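PDB 3SUK: cerato-platanin-like protein from Moniliophthora perniciosa, which is of unknown function but, as a secreted cerato-platanin with a double-psi beta-barrel fold, probably acts outside the fungal cell. Local coordinates for residues V22-G27 / S51-F56; I47-D52 / A82-G87; C61-T66 / S115-R120. All coordinates share one frame; numbering follows the deposited sequence.

Contact 1. Residues V22-G27 / S51-F56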
# COMPACT_ATOMS: atom_id res chain seq x y z
N VAL A 22 -10.83 7.22 -1.11
CA VAL A 22 -9.42 7.46 -1.39
C VAL A 22 -9.25 8.22 -2.69
O VAL A 22 -10.17 8.41 -3.39
CB VAL A 22 -8.57 6.14 -1.39
CG1 VAL A 22 -8.65 5.47 -0.06
CG2 VAL A 22 -9.13 5.17 -2.43
N ALA A 23 -8.05 8.64 -2.98
CA ALA A 23 -7.75 9.41 -4.14
C ALA A 23 -8.09 8.64 -5.44
O ALA A 23 -8.49 9.25 -6.38
CB ALA A 23 -6.31 9.79 -4.13
N CYS A 24 -7.87 7.34 -5.42
CA CYS A 24 -8.07 6.47 -6.59
C CYS A 24 -9.49 5.91 -6.68
O CYS A 24 -9.69 4.76 -6.81
CB CYS A 24 -7.04 5.34 -6.64
SG CYS A 24 -5.28 5.96 -6.59
N SER A 25 -10.43 6.84 -6.64
CA SER A 25 -11.82 6.50 -6.64
C SER A 25 -12.36 6.44 -8.09
O SER A 25 -12.37 5.40 -8.66
CB SER A 25 -12.56 7.58 -5.80
OG SER A 25 -12.34 8.88 -6.25
N THR A 26 -12.67 7.58 -8.64
CA THR A 26 -13.36 7.81 -9.87
C THR A 26 -12.35 8.28 -10.96
O THR A 26 -11.17 8.35 -10.73
CB THR A 26 -14.44 8.91 -9.40
OG1 THR A 26 -15.71 8.36 -9.10
CG2 THR A 26 -14.37 10.21 -9.99
N GLY A 27 -12.82 8.59 -12.16
CA GLY A 27 -11.97 9.11 -13.22
C GLY A 27 -11.30 8.02 -14.03
O GLY A 27 -11.42 6.88 -13.71
N SER A 51 3.25 8.24 -1.97
CA SER A 51 3.59 9.56 -2.51
C SER A 51 3.72 9.55 -4.02
O SER A 51 3.70 10.58 -4.64
CB SER A 51 4.84 10.13 -1.83
OG SER A 51 5.90 9.25 -1.80
N ASP A 52 3.81 8.36 -4.60
CA ASP A 52 3.80 8.22 -6.07
C ASP A 52 2.45 8.65 -6.64
O ASP A 52 2.35 8.99 -7.77
CB ASP A 52 4.13 6.80 -6.55
CG ASP A 52 5.59 6.45 -6.42
OD1 ASP A 52 6.37 7.28 -6.00
OD2 ASP A 52 5.95 5.35 -6.77
N ILE A 53 1.42 8.53 -5.83
CA ILE A 53 0.09 8.93 -6.22
C ILE A 53 -0.12 10.38 -5.74
O ILE A 53 -0.25 10.64 -4.58
CB ILE A 53 -0.98 7.97 -5.61
CG1 ILE A 53 -0.93 6.60 -6.30
CG2 ILE A 53 -2.35 8.56 -5.74
CD1 ILE A 53 -1.61 5.47 -5.54
N GLY A 54 -0.11 11.29 -6.71
CA GLY A 54 -0.27 12.72 -6.47
C GLY A 54 -1.62 13.07 -5.91
O GLY A 54 -1.77 14.02 -5.19
N GLY A 55 -2.64 12.35 -6.32
CA GLY A 55 -4.00 12.65 -5.97
C GLY A 55 -4.92 12.00 -6.99
O GLY A 55 -4.53 11.07 -7.66
N PHE A 56 -6.11 12.57 -7.14
CA PHE A 56 -7.15 12.08 -8.02
C PHE A 56 -6.65 11.87 -9.42
O PHE A 56 -5.96 12.66 -9.95
CB PHE A 56 -8.24 13.15 -8.14
CG PHE A 56 -9.42 12.73 -8.94
CD1 PHE A 56 -10.35 11.88 -8.42
CD2 PHE A 56 -9.58 13.16 -10.20
CE1 PHE A 56 -11.44 11.48 -9.17
CE2 PHE A 56 -10.67 12.75 -10.94
CZ PHE A 56 -11.57 11.90 -10.40
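C24 and I53, both buried, make the inner side of this meeting of two loops. The sulfur of C24 lies against both branches of the isoleucine, with SG 3.8 Å from I53 CD1 and slightly farther from I53 CG2. I53 turns its side chain toward the other loop, while that of C24 sets out away from it; the first torsion of the cysteine, -55°, places SG beside its own backbone N, and the same sulfur is tied to C61 in a disulfide. Next to this pair the methyl of A23 sits on the backbone of G55, its CB 3.9 Å from G55 C, and reaches I53 CG2 more distantly. A23 also offers its carbonyl: F56 CA points a hydrogen almost straight at A23 O (3.5 Å, 166° at the hydrogen), a CH···O contact where the two segments come closest, CA to CA, at A23 and F56. C24 is the centre of an inverse gamma turn, a sharp bend in the irregular chain between strands 4-8 and 47-50 of the double-psi beta-barrel, and A23 N next to it is hydrogen-bonded to the side-chain oxygen D84 OD1. The outer side, with T26, G27 and F56 all exposed, nevertheless holds the closest approach. The ring of F56, carried across by a CG anti to the backbone N (chi1 -176°), is met at its edge by the T26 methyl, whose CG2 comes within 3.3 Å of F56 CZ. S25 OG lies near the ring plane too, 4.0 Å from F56 CE1. G27 follows, where a CB would collide with F56 CZ and, at these backbone angles, would also be jammed against the carbonyl O of T26.

Contact 2. Residues I47-D52 / A82-G87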
# COMPACT_ATOMS: atom_id res chain seq x y z
N ILE A 47 -2.23 -3.24 1.13
CA ILE A 47 -2.69 -2.05 0.42
C ILE A 47 -2.26 -0.81 1.19
O ILE A 47 -1.98 -0.89 2.36
CB ILE A 47 -4.21 -2.02 0.23
CG1 ILE A 47 -4.92 -2.08 1.57
CG2 ILE A 47 -4.70 -3.14 -0.72
CD1 ILE A 47 -6.35 -1.61 1.56
N GLY A 48 -2.18 0.31 0.49
CA GLY A 48 -1.83 1.54 1.16
C GLY A 48 -1.78 2.75 0.26
O GLY A 48 -2.04 2.70 -0.91
N ALA A 49 -1.40 3.86 0.88
CA ALA A 49 -1.16 5.11 0.19
C ALA A 49 0.33 5.20 -0.20
O ALA A 49 1.13 4.60 0.49
CB ALA A 49 -1.54 6.28 1.10
N SER A 50 0.63 5.90 -1.29
CA SER A 50 1.99 6.19 -1.71
C SER A 50 2.10 7.64 -2.21
O SER A 50 1.21 8.15 -2.79
CB SER A 50 2.43 5.23 -2.82
OG SER A 50 3.62 5.64 -3.42
N SER A 51 3.25 8.24 -1.97
CA SER A 51 3.59 9.56 -2.51
C SER A 51 3.72 9.55 -4.02
O SER A 51 3.70 10.58 -4.64
CB SER A 51 4.84 10.13 -1.83
OG SER A 51 5.90 9.25 -1.80
N ASP A 52 3.81 8.36 -4.60
CA ASP A 52 3.80 8.22 -6.07
C ASP A 52 2.45 8.65 -6.64
O ASP A 52 2.35 8.99 -7.77
CB ASP A 52 4.13 6.80 -6.55
CG ASP A 52 5.59 6.45 -6.42
OD1 ASP A 52 6.37 7.28 -6.00
OD2 ASP A 52 5.95 5.35 -6.77
N ALA A 82 -0.88 0.27 -4.29
CA ALA A 82 -1.11 1.65 -3.89
C ALA A 82 -2.43 2.17 -4.45
O ALA A 82 -2.66 2.09 -5.59
CB ALA A 82 0.09 2.51 -4.30
N ILE A 83 -3.25 2.66 -3.54
CA ILE A 83 -4.60 3.13 -3.86
C ILE A 83 -4.95 4.57 -3.44
O ILE A 83 -6.08 4.96 -3.54
CB ILE A 83 -5.63 2.16 -3.23
CG1 ILE A 83 -5.65 2.24 -1.70
CG2 ILE A 83 -5.36 0.72 -3.72
CD1 ILE A 83 -6.81 1.54 -1.03
N ASP A 84 -3.99 5.28 -2.87
CA ASP A 84 -4.30 6.58 -2.26
C ASP A 84 -3.01 7.40 -2.26
O ASP A 84 -1.96 6.85 -2.46
CB ASP A 84 -4.84 6.35 -0.84
CG ASP A 84 -5.61 7.54 -0.24
OD1 ASP A 84 -5.83 8.51 -0.93
OD2 ASP A 84 -5.93 7.39 0.94
N HIS A 85 -3.14 8.69 -2.06
CA HIS A 85 -2.02 9.61 -1.90
C HIS A 85 -1.46 9.58 -0.48
O HIS A 85 -2.19 9.64 0.41
CB HIS A 85 -2.51 11.05 -2.24
CG HIS A 85 -1.52 12.13 -1.86
ND1 HIS A 85 -0.37 12.36 -2.56
CD2 HIS A 85 -1.50 12.99 -0.82
CE1 HIS A 85 0.30 13.34 -1.99
NE2 HIS A 85 -0.37 13.74 -0.94
N ALA A 86 -0.13 9.57 -0.36
CA ALA A 86 0.58 9.78 0.90
C ALA A 86 1.48 10.99 0.69
O ALA A 86 1.91 11.26 -0.38
CB ALA A 86 1.42 8.57 1.23
N GLY A 87 1.74 11.70 1.76
CA GLY A 87 2.66 12.81 1.71
C GLY A 87 4.11 12.41 1.56
O GLY A 87 4.87 13.17 1.12
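G48 O accepts from I83 N at 2.9 Å, the first of three backbone hydrogen bonds that join 47-52 to 82-87 in parallel register. The second goes the other way across the pair, from S50 N to D84 O at 3.0 Å. In the third, A86 N reaches S50 O at 3.1 Å, unusually from above the carbonyl plane and off the lone pairs. CH···O contacts fill in between: A82 CA approaches the same G48 O that accepts from I83, and S51 CA lies 3.2 Å from A86 O.

The apolar contacts are small and close. The methyls of A49 and A86 meet at 3.7 Å, CB to CB, and A49 CB also lies on the carbonyl of H85. S50 CB, though its side chain leads away, touches A82 CB at 3.9 Å. I47 and I83 touch through the ends of their longer branches, CD1 to CD1 at 4.1 Å; in each, chi1 (58° and 69°) sets CG1 between the backbone N and the carbonyl carbon and so carries CD1 to this meeting.

Polar side chains serve the turn after strand 47-50 and the corner at D84. S50 OG accepts from D52 N at 3.0 Å, an ST turn that bends the chain as the strand finishes. D84 OD1 takes H85 N from above the carboxylate plane, while OD2 is bonded to Y12; H85 ND1 is paired with I53 O, and S51 OG with G89 N. This is the parallel pairing of strands 47-50 and 74-83 in the double-psi beta-barrel. Main-chain bonds set the spacing, and the small side chains of A49, A82 and A86 pack directly with no bulk between them, while the carboxylate of D84 is spent on tying in loops.

Contact 3. Residues C61-T66 / S115-R120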
# COMPACT_ATOMS: atom_id res chain seq x y z
N CYS A 61 -2.20 5.22 -9.71
CA CYS A 61 -3.26 4.46 -9.03
C CYS A 61 -3.23 3.00 -9.46
O CYS A 61 -3.32 2.70 -10.64
CB CYS A 61 -4.67 5.04 -9.38
SG CYS A 61 -5.03 6.59 -8.45
N GLY A 62 -3.12 2.12 -8.48
CA GLY A 62 -3.02 0.70 -8.75
C GLY A 62 -1.60 0.16 -8.88
O GLY A 62 -1.42 -1.02 -9.01
N ASN A 63 -0.60 1.00 -8.73
CA ASN A 63 0.75 0.49 -8.84
C ASN A 63 1.04 -0.57 -7.81
O ASN A 63 0.63 -0.51 -6.69
CB ASN A 63 1.78 1.60 -8.73
CG ASN A 63 1.97 2.38 -10.04
OD1 ASN A 63 1.36 2.10 -11.04
ND2 ASN A 63 2.76 3.38 -9.97
N CYS A 64 1.81 -1.54 -8.25
CA CYS A 64 2.18 -2.70 -7.47
C CYS A 64 3.66 -2.60 -7.12
O CYS A 64 4.45 -2.45 -7.96
CB CYS A 64 1.93 -3.94 -8.34
SG CYS A 64 2.29 -5.53 -7.53
N TYR A 65 3.96 -2.70 -5.84
CA TYR A 65 5.30 -2.55 -5.32
C TYR A 65 5.71 -3.76 -4.50
O TYR A 65 4.97 -4.23 -3.67
CB TYR A 65 5.38 -1.32 -4.43
CG TYR A 65 5.04 -0.04 -5.12
CD1 TYR A 65 3.74 0.41 -5.15
CD2 TYR A 65 6.02 0.73 -5.72
CE1 TYR A 65 3.42 1.59 -5.74
CE2 TYR A 65 5.71 1.91 -6.35
CZ TYR A 65 4.40 2.31 -6.38
OH TYR A 65 4.08 3.48 -7.01
N THR A 66 6.93 -4.20 -4.70
CA THR A 66 7.55 -5.18 -3.84
C THR A 66 8.33 -4.37 -2.84
O THR A 66 9.24 -3.65 -3.19
CB THR A 66 8.48 -6.13 -4.60
OG1 THR A 66 7.70 -6.90 -5.50
CG2 THR A 66 9.17 -7.05 -3.66
N SER A 115 11.83 -0.26 -1.85
CA SER A 115 10.65 -0.43 -2.66
C SER A 115 11.04 -0.50 -4.14
O SER A 115 11.83 0.28 -4.63
CB SER A 115 9.70 0.75 -2.41
OG SER A 115 8.59 0.70 -3.28
N GLN A 116 10.44 -1.47 -4.81
CA GLN A 116 10.61 -1.65 -6.23
C GLN A 116 9.24 -1.83 -6.88
O GLN A 116 8.62 -2.81 -6.60
CB GLN A 116 11.45 -2.92 -6.46
CG GLN A 116 11.77 -3.20 -7.88
CD GLN A 116 12.27 -1.96 -8.60
OE1 GLN A 116 13.36 -1.48 -8.32
NE2 GLN A 116 11.48 -1.43 -9.48
N GLN A 117 8.82 -0.97 -7.77
CA GLN A 117 7.64 -1.27 -8.55
C GLN A 117 7.86 -2.50 -9.42
O GLN A 117 8.93 -2.69 -9.94
CB GLN A 117 7.28 -0.08 -9.44
CG GLN A 117 5.92 -0.28 -10.04
CD GLN A 117 5.47 0.81 -10.95
OE1 GLN A 117 6.22 1.67 -11.33
NE2 GLN A 117 4.27 0.75 -11.29
N VAL A 118 6.82 -3.30 -9.53
CA VAL A 118 6.76 -4.47 -10.37
C VAL A 118 5.49 -4.38 -11.24
O VAL A 118 4.73 -3.45 -11.18
CB VAL A 118 6.75 -5.78 -9.54
CG1 VAL A 118 8.07 -5.95 -8.78
CG2 VAL A 118 5.57 -5.80 -8.59
N ALA A 119 5.32 -5.35 -12.12
CA ALA A 119 4.19 -5.35 -13.00
C ALA A 119 2.89 -5.40 -12.22
O ALA A 119 2.82 -5.99 -11.18
CB ALA A 119 4.25 -6.53 -13.99
N ARG A 120 1.87 -4.78 -12.79
CA ARG A 120 0.56 -4.67 -12.17
C ARG A 120 0.04 -6.09 -11.89
O ARG A 120 -0.56 -6.35 -10.86
CB ARG A 120 -0.42 -3.91 -13.08
CG ARG A 120 -0.17 -2.39 -13.29
CD ARG A 120 -0.49 -1.64 -12.00
NE ARG A 120 -0.30 -0.20 -12.17
CZ ARG A 120 -1.23 0.62 -12.60
NH1 ARG A 120 -2.40 0.16 -12.96
NH2 ARG A 120 -0.96 1.91 -12.70
O HOH W 1 2.74 -1.47 -11.02
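Strands 64-66 and 115-118 run antiparallel but splayed, their axes 137° apart and 4.4 Å at closest approach. T66 and Q116 form a hydrogen-bonded pair, exchanging T66 N to Q116 O and Q116 N to T66 O; Y65 and Q117 make the non-hydrogen-bonded pair beside it, and V118 N then reaches C64 O almost straight, at 3.0 Å. Beyond this the strands part, and a water bridges C64 N, V118 O and Q117 NE2.

R120 reaches across side-on, NE and NH2 both on N63 OD1, at 3.1 and 2.9 Å. A bend at chi2 (-71°) folds the arginine back, with G62 C over one face of its guanidinium. N63 ND2 donates in its amide plane to Y65 OH, which is also bonded to D52 OD2, so both ends of the amide are held. A leucine in place of R120 would probably leave N63 OD1 without either donor and its amide less firmly fixed. On the face of C64 and T66, V118 touches both, with CG2 3.5 Å from C64 SG and CG1 near T66 OG1, which is bonded to N79. Y65 CD2 packs near S115 OG on the other face.

C64 is disulfide-linked to C123, joining strand 64-71 to the C-terminal tail; that strand also pairs with strand 74-83, and the Y65 ring meets F90 of strand 90-92 edge-to-face.

Following the chain from the N terminus, contact 1 closes first, bringing 51-56 back onto the long loop at 22-27 and enclosing strand 47-50. Contact 2 opens inside that span, shares S51 and D52 with contact 1, and closes when strand 74-83 returns. Contact 3 opens at 61-66, before contact 2 has closed, and ends near the C terminus, so contacts 2 and 3 cross while 1 and 3 follow in series. Strand 74-83 stands between strands 47-50 and 64-71, joining contacts 2 and 3 in one sheet. The C24–C61 disulfide joins contacts 1 and 3, and a probable hydrogen bond between Y65 OH and D52 OD2 links the shared turn to contact 3.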